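Local coordinates for effector protein Lem4 (lpg1101) (Legionella pneumophila subsp. pneumophila, PDB 6CGK) that removes phosphate from phosphotyrosine as a membrane-associated effector phosphatase, through a magnesium-dependent domain of the haloacid dehalogenase superfamily, held here in an inactive form, at residues Ile19-Phe24 with Lys89-Ser94; Phe149-Asp154 with Phe192-Thr197. The protein carries 1 engineered substitution. One frame throughout, in Å; residues are numbered along the deposited sequence.

Overall arrangement
Contact 1 comes first along the chain. Strand 19-23 comes first, and strand 89-93 pairs with it after 64 intervening residues that hold helices and no strand. Contact 2 opens only after contact 1 has closed, so the two are in series and neither nest nor cross. In it, strand 150-154 meets helix 188-198 after helix 157-169 and strand 176-180. Strand 19-23 lies between strands 89-93 and 150-154 in one parallel sheet, and the bond from Tyr21 N to Leu151 O helps join the two contacts. Contact 1 ties the sheet centre to the magnesium site; contact 2 lays the late helix on the sheet.

Contact 1 (Ile19-Phe24 with Lys89-Ser94); sequences IVYLNF and KIVIIS. Engineered in segment 19-24: Asn23 (natural residue Asp). With MG (magnesium ion), chain C; PO4 (phosphate ion), chain B.
Tyr21 and Val91 stand side by side on one face of the sheet and point the same way. The ring reaches Val91 obliquely, with Tyr21 CD1 3.6 Å from Val91 CB. Tyr21 CG is anti to its own carbonyl carbon (chi1 -73°), and this swings the ring back along the strand. There Ile19 CG2 sits over the ring centre. The same methyl touches Val91 CG2 at 3.7 Å. Ile93 approaches obliquely, with CD1 3.8 Å from Tyr21 CD1. The hydroxyl leaves this apolar group and is hydrogen-bonded to Glu140.

On the other face, Leu22 CD1 crosses Ile90 CG2 at a looser 4.1 Å. Helix 72-82 packs on both residues. Further on, Phe24 CB rests against Ile92 CG2, while its ring leads away toward helix 98-107.

The two strands run parallel, and four backbone bonds alternate in direction between them. Val20 N gives to Lys89 O at 2.8 Å, Val91 N to Val20 O, Leu22 N to Val91 O and Ile93 N to Leu22 O.

Beyond that point both chains face the phosphate ion. Ser94 OG is hydrogen-bonded to PO4 O1 at 2.5 Å, and also to Asn96 N. Phe24 N gives a longer bond of 3.3 Å to the same phosphate oxygen, PO4 O1. The engineered Asn23 stands where the natural protein has Asp; it is a ligand of the magnesium ion, with Asp25 and Asp155. PO4 O4 and two waters are also ligands of the metal. Metal, backbone N-H and serine hydroxyl thus gather round one anion, consistent with a site that holds a phosphoryl group.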
loop_
_atom_site.group_PDB
_atom_site.type_symbol
_atom_site.label_atom_id
_atom_site.label_comp_id
_atom_site.label_asym_id
_atom_site.label_seq_id
_atom_site.Cartn_x
_atom_site.Cartn_y
_atom_site.Cartn_z
ATOM N N ILE A 19 10.783 4.449 -2.218
ATOM C CA ILE A 19 9.575 3.631 -2.326
ATOM C C ILE A 19 8.956 3.426 -0.956
ATOM O O ILE A 19 9.658 3.147 0.030
ATOM C CB ILE A 19 9.876 2.272 -2.977
ATOM C CG1 ILE A 19 10.492 2.500 -4.355
ATOM C CG2 ILE A 19 8.585 1.428 -3.091
ATOM C CD1 ILE A 19 10.968 1.152 -4.986
ATOM N N VAL A 20 7.625 3.540 -0.918
ATOM C CA VAL A 20 6.802 3.282 0.254
ATOM C C VAL A 20 6.023 2.004 -0.040
ATOM O O VAL A 20 5.171 1.985 -0.936
ATOM C CB VAL A 20 5.862 4.460 0.545
ATOM C CG1 VAL A 20 4.891 4.122 1.674
ATOM C CG2 VAL A 20 6.678 5.733 0.847
ATOM N N TYR A 21 6.337 0.934 0.696
ATOM C CA TYR A 21 5.684 -0.363 0.570
ATOM C C TYR A 21 4.672 -0.495 1.693
ATOM O O TYR A 21 5.050 -0.520 2.870
ATOM C CB TYR A 21 6.692 -1.506 0.691
ATOM C CG TYR A 21 7.620 -1.721 -0.477
ATOM C CD1 TYR A 21 7.142 -2.213 -1.679
ATOM C CD2 TYR A 21 9.006 -1.498 -0.350
ATOM C CE1 TYR A 21 7.991 -2.476 -2.745
ATOM C CE2 TYR A 21 9.861 -1.741 -1.419
ATOM C CZ TYR A 21 9.356 -2.224 -2.611
ATOM O OH TYR A 21 10.207 -2.493 -3.658
ATOM N N LEU A 22 3.401 -0.626 1.338
ATOM C CA LEU A 22 2.331 -0.649 2.323
ATOM C C LEU A 22 1.537 -1.931 2.151
ATOM O O LEU A 22 1.071 -2.236 1.046
ATOM C CB LEU A 22 1.406 0.555 2.172
ATOM C CG LEU A 22 2.004 1.968 2.109
ATOM C CD1 LEU A 22 0.930 3.012 1.867
ATOM C CD2 LEU A 22 2.777 2.282 3.387
ATOM N N ASN A 23 1.395 -2.674 3.239
ATOM C CA ASN A 23 0.338 -3.644 3.334
ATOM C C ASN A 23 -1.012 -2.924 3.262
ATOM O O ASN A 23 -1.104 -1.731 3.526
ATOM C CB ASN A 23 0.475 -4.407 4.654
ATOM C CG ASN A 23 -0.554 -5.425 4.823
ATOM O OD1 ASN A 23 -1.376 -5.328 5.729
ATOM N ND2 ASN A 23 -0.524 -6.451 3.974
ATOM N N PHE A 24 -2.071 -3.659 2.901
ATOM C CA PHE A 24 -3.387 -3.007 2.829
ATOM C C PHE A 24 -4.263 -3.302 4.045
ATOM O O PHE A 24 -4.518 -2.405 4.848
ATOM C CB PHE A 24 -4.140 -3.410 1.557
ATOM C CG PHE A 24 -5.430 -2.659 1.359
ATOM C CD1 PHE A 24 -5.398 -1.330 0.915
ATOM C CD2 PHE A 24 -6.648 -3.264 1.601
ATOM C CE1 PHE A 24 -6.604 -0.628 0.724
ATOM C CE2 PHE A 24 -7.860 -2.570 1.420
ATOM C CZ PHE A 24 -7.828 -1.243 0.984
ATOM N N LYS A 89 7.434 6.808 -4.727
ATOM C CA LYS A 89 6.430 5.924 -5.302
ATOM C C LYS A 89 5.793 5.113 -4.188
ATOM O O LYS A 89 6.453 4.760 -3.207
ATOM C CB LYS A 89 7.036 4.968 -6.344
ATOM C CG LYS A 89 7.434 5.639 -7.659
ATOM C CD LYS A 89 6.329 5.478 -8.697
ATOM C CE LYS A 89 6.730 6.069 -10.042
ATOM N NZ LYS A 89 5.607 5.969 -11.028
ATOM N N ILE A 90 4.508 4.810 -4.361
ATOM C CA ILE A 90 3.734 4.009 -3.419
ATOM C C ILE A 90 3.476 2.650 -4.047
ATOM O O ILE A 90 3.018 2.576 -5.197
ATOM C CB ILE A 90 2.383 4.663 -3.071
ATOM C CG1 ILE A 90 2.605 6.087 -2.553
ATOM C CG2 ILE A 90 1.586 3.759 -2.089
ATOM C CD1 ILE A 90 1.245 6.827 -2.230
ATOM N N VAL A 91 3.759 1.586 -3.297
ATOM C CA VAL A 91 3.513 0.217 -3.738
ATOM C C VAL A 91 2.664 -0.455 -2.662
ATOM O O VAL A 91 3.082 -0.523 -1.500
ATOM C CB VAL A 91 4.816 -0.580 -3.952
ATOM C CG1 VAL A 91 4.482 -2.002 -4.380
ATOM C CG2 VAL A 91 5.723 0.074 -4.963
ATOM N N ILE A 92 1.472 -0.927 -3.028
ATOM C CA ILE A 92 0.611 -1.671 -2.096
ATOM C C ILE A 92 0.811 -3.165 -2.341
ATOM O O ILE A 92 0.714 -3.641 -3.484
ATOM C CB ILE A 92 -0.866 -1.273 -2.238
ATOM C CG1 ILE A 92 -1.038 0.186 -1.781
ATOM C CG2 ILE A 92 -1.725 -2.256 -1.427
ATOM C CD1 ILE A 92 -2.497 0.741 -1.942
ATOM N N ILE A 93 1.159 -3.910 -1.293
ATOM C CA ILE A 93 1.377 -5.348 -1.424
ATOM C C ILE A 93 0.376 -6.036 -0.505
ATOM O O ILE A 93 0.376 -5.800 0.711
ATOM C CB ILE A 93 2.816 -5.784 -1.084
ATOM C CG1 ILE A 93 3.822 -5.012 -1.944
ATOM C CG2 ILE A 93 2.961 -7.299 -1.295
ATOM C CD1 ILE A 93 5.288 -5.479 -1.707
ATOM N N SER A 94 -0.481 -6.872 -1.074
ATOM C CA SER A 94 -1.626 -7.334 -0.293
ATOM C C SER A 94 -2.075 -8.699 -0.774
ATOM O O SER A 94 -2.054 -8.978 -1.974
ATOM C CB SER A 94 -2.794 -6.337 -0.406
ATOM O OG SER A 94 -3.970 -6.831 0.231
HETATM MG MG MG C . -2.393 -6.639 6.751
HETATM P P PO4 B . -3.200 -7.905 3.439
HETATM O O1 PO4 B . -3.455 -6.612 2.683
HETATM O O2 PO4 B . -2.068 -8.744 2.855
HETATM O O3 PO4 B . -4.493 -8.705 3.379
HETATM O O4 PO4 B . -2.950 -7.610 4.903
HETATM O O HOH W 1 -3.487 -7.936 7.899
HETATM O O HOH W 2 -0.767 -7.940 6.739
#

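Contact 2 (Phe149-Asp154 with Phe192-Thr197); sequences FRLICD and FKEILT
Phe149 and Ile195 meet at about a right angle. Phe149 CE2 lies 3.8 Å from Ile195 CG1 and nearly as close to Ile195 CA, so the ring touches both the side chain and the helix backbone. Phe149 CZ comes 4.0 Å from Glu194 O, an oblique approach. Leu151 is the second residue to reach the helix. Its two methyls divide the work. Leu151 CD1 lies 4.0 Å from Glu194 OE1, and Leu151 CD2 faces Ile195 CD1 at a loose 4.4 Å. The contact is small, 188 Å² in all, and made by packing.

The torsions explain how these groups get there. Phe149 CG is anti to the backbone N (chi1 177°), which lays the ring forward along the chain, over Leu151 N, on the face that the helix covers. The chain of Glu194 is extended beyond CG, so its carboxylate passes across Leu151 and reaches on to strand 176-180. There OE1 is hydrogen-bonded to His179.

The next shell holds the strand end in place. Phe149 O accepts from Arg150 NH1 at 2.9 Å, with the donor well above the carbonyl plane. Arg150 points to the other face of the sheet, and its NE forms a salt bridge with Glu140. Leu151 is further flanked by Tyr191, from the same helix, and by Val20 of the neighbouring strand.

Helix 188-198 thus lies against one face of the parallel sheet, while helix 157-169 packs on the other. Asp154, a magnesium-binding residue of this protein that does not bind the ion here, sits at the C-terminal end of strand 150-154. Layers of helix on both faces of a parallel sheet make up the three-layer, Rossmann-like core of the haloacid dehalogenase fold.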
loop_
_atom_site.group_PDB
_atom_site.type_symbol
_atom_site.label_atom_id
_atom_site.label_comp_id
_atom_site.label_asym_id
_atom_site.label_seq_id
_atom_site.Cartn_x
_atom_site.Cartn_y
_atom_site.Cartn_z
ATOM N N PHE A 149 15.584 5.616 -0.208
ATOM C CA PHE A 149 14.768 5.511 0.988
ATOM C C PHE A 149 13.701 4.443 0.821
ATOM O O PHE A 149 13.102 4.310 -0.249
ATOM C CB PHE A 149 14.118 6.863 1.294
ATOM C CG PHE A 149 13.194 6.837 2.464
ATOM C CD1 PHE A 149 13.680 6.729 3.757
ATOM C CD2 PHE A 149 11.828 6.939 2.275
ATOM C CE1 PHE A 149 12.804 6.720 4.851
ATOM C CE2 PHE A 149 10.940 6.925 3.365
ATOM C CZ PHE A 149 11.437 6.823 4.650
ATOM N N ARG A 150 13.476 3.669 1.881
ATOM C CA ARG A 150 12.432 2.646 1.891
ATOM C C ARG A 150 11.624 2.756 3.173
ATOM O O ARG A 150 12.186 2.727 4.276
ATOM C CB ARG A 150 13.004 1.215 1.777
ATOM C CG ARG A 150 13.708 0.889 0.460
ATOM C CD ARG A 150 12.745 0.976 -0.740
ATOM N NE ARG A 150 13.434 0.618 -2.000
ATOM C CZ ARG A 150 14.152 1.474 -2.734
ATOM N NH1 ARG A 150 14.288 2.744 -2.351
ATOM N NH2 ARG A 150 14.723 1.069 -3.865
ATOM N N LEU A 151 10.308 2.862 3.020
ATOM C CA LEU A 151 9.372 2.815 4.134
ATOM C C LEU A 151 8.505 1.578 3.948
ATOM O O LEU A 151 8.012 1.332 2.842
ATOM C CB LEU A 151 8.509 4.086 4.187
ATOM C CG LEU A 151 7.358 4.097 5.201
ATOM C CD1 LEU A 151 7.863 3.925 6.629
ATOM C CD2 LEU A 151 6.540 5.377 5.067
ATOM N N ILE A 152 8.358 0.777 5.008
ATOM C CA ILE A 152 7.546 -0.442 4.981
ATOM C C ILE A 152 6.635 -0.404 6.183
ATOM O O ILE A 152 7.118 -0.292 7.317
ATOM C CB ILE A 152 8.398 -1.719 5.043
ATOM C CG1 ILE A 152 9.344 -1.818 3.854
ATOM C CG2 ILE A 152 7.493 -2.963 5.204
ATOM C CD1 ILE A 152 10.302 -3.026 3.983
ATOM N N CYS A 153 5.331 -0.514 5.942
ATOM C CA CYS A 153 4.333 -0.607 7.002
ATOM C C CYS A 153 3.520 -1.884 6.841
ATOM O O CYS A 153 2.975 -2.148 5.762
ATOM C CB CYS A 153 3.399 0.602 6.984
ATOM S SG CYS A 153 4.284 2.122 7.300
ATOM N N ASP A 154 3.442 -2.677 7.914
ATOM C CA ASP A 154 2.619 -3.878 7.921
ATOM C C ASP A 154 2.090 -4.101 9.330
ATOM O O ASP A 154 2.798 -3.856 10.309
ATOM C CB ASP A 154 3.421 -5.092 7.445
ATOM C CG ASP A 154 2.554 -6.174 6.851
ATOM O OD1 ASP A 154 1.488 -6.477 7.419
ATOM O OD2 ASP A 154 2.949 -6.733 5.808
ATOM N N PHE A 192 5.179 10.576 7.377
ATOM C CA PHE A 192 5.340 11.626 6.382
ATOM C C PHE A 192 6.560 12.466 6.702
ATOM O O PHE A 192 7.339 12.820 5.807
ATOM C CB PHE A 192 4.083 12.494 6.315
ATOM C CG PHE A 192 4.033 13.366 5.108
ATOM C CD1 PHE A 192 3.757 12.830 3.864
ATOM C CD2 PHE A 192 4.286 14.725 5.204
ATOM C CE1 PHE A 192 3.732 13.632 2.738
ATOM C CE2 PHE A 192 4.252 15.523 4.083
ATOM C CZ PHE A 192 3.964 14.968 2.852
ATOM N N LYS A 193 6.758 12.781 7.980
ATOM C CA LYS A 193 7.962 13.499 8.360
ATOM C C LYS A 193 9.205 12.693 7.993
ATOM O O LYS A 193 10.199 13.256 7.522
ATOM C CB LYS A 193 7.922 13.827 9.854
ATOM C CG LYS A 193 9.155 14.551 10.341
ATOM C CD LYS A 193 9.119 14.760 11.835
ATOM C CE LYS A 193 7.939 15.610 12.251
ATOM N NZ LYS A 193 8.292 16.328 13.503
ATOM N N GLU A 194 9.151 11.365 8.165
ATOM C CA GLU A 194 10.299 10.520 7.836
ATOM C C GLU A 194 10.614 10.558 6.343
ATOM O O GLU A 194 11.786 10.622 5.951
ATOM C CB GLU A 194 10.050 9.072 8.286
ATOM C CG GLU A 194 9.924 8.849 9.803
ATOM C CD GLU A 194 9.737 7.366 10.182
ATOM O OE1 GLU A 194 9.330 6.555 9.309
ATOM O OE2 GLU A 194 9.993 7.014 11.358
ATOM N N ILE A 195 9.587 10.507 5.488
ATOM C CA ILE A 195 9.829 10.663 4.054
ATOM C C ILE A 195 10.550 11.978 3.780
ATOM O O ILE A 195 11.619 12.008 3.163
ATOM C CB ILE A 195 8.515 10.586 3.262
ATOM C CG1 ILE A 195 7.900 9.196 3.368
ATOM C CG2 ILE A 195 8.767 10.946 1.814
ATOM C CD1 ILE A 195 6.461 9.142 2.850
ATOM N N LEU A 196 9.973 13.091 4.240
ATOM C CA LEU A 196 10.542 14.399 3.922
ATOM C C LEU A 196 11.945 14.554 4.496
ATOM O O LEU A 196 12.806 15.203 3.886
ATOM C CB LEU A 196 9.636 15.514 4.453
ATOM C CG LEU A 196 8.253 15.670 3.827
ATOM C CD1 LEU A 196 7.612 16.956 4.334
ATOM C CD2 LEU A 196 8.350 15.690 2.316
ATOM N N THR A 197 12.182 13.992 5.685
ATOM C CA THR A 197 13.502 14.078 6.312
ATOM C C THR A 197 14.557 13.277 5.559
ATOM O O THR A 197 15.742 13.606 5.635
ATOM C CB THR A 197 13.440 13.589 7.764
ATOM O OG1 THR A 197 12.487 14.370 8.501
ATOM C CG2 THR A 197 14.797 13.719 8.420
#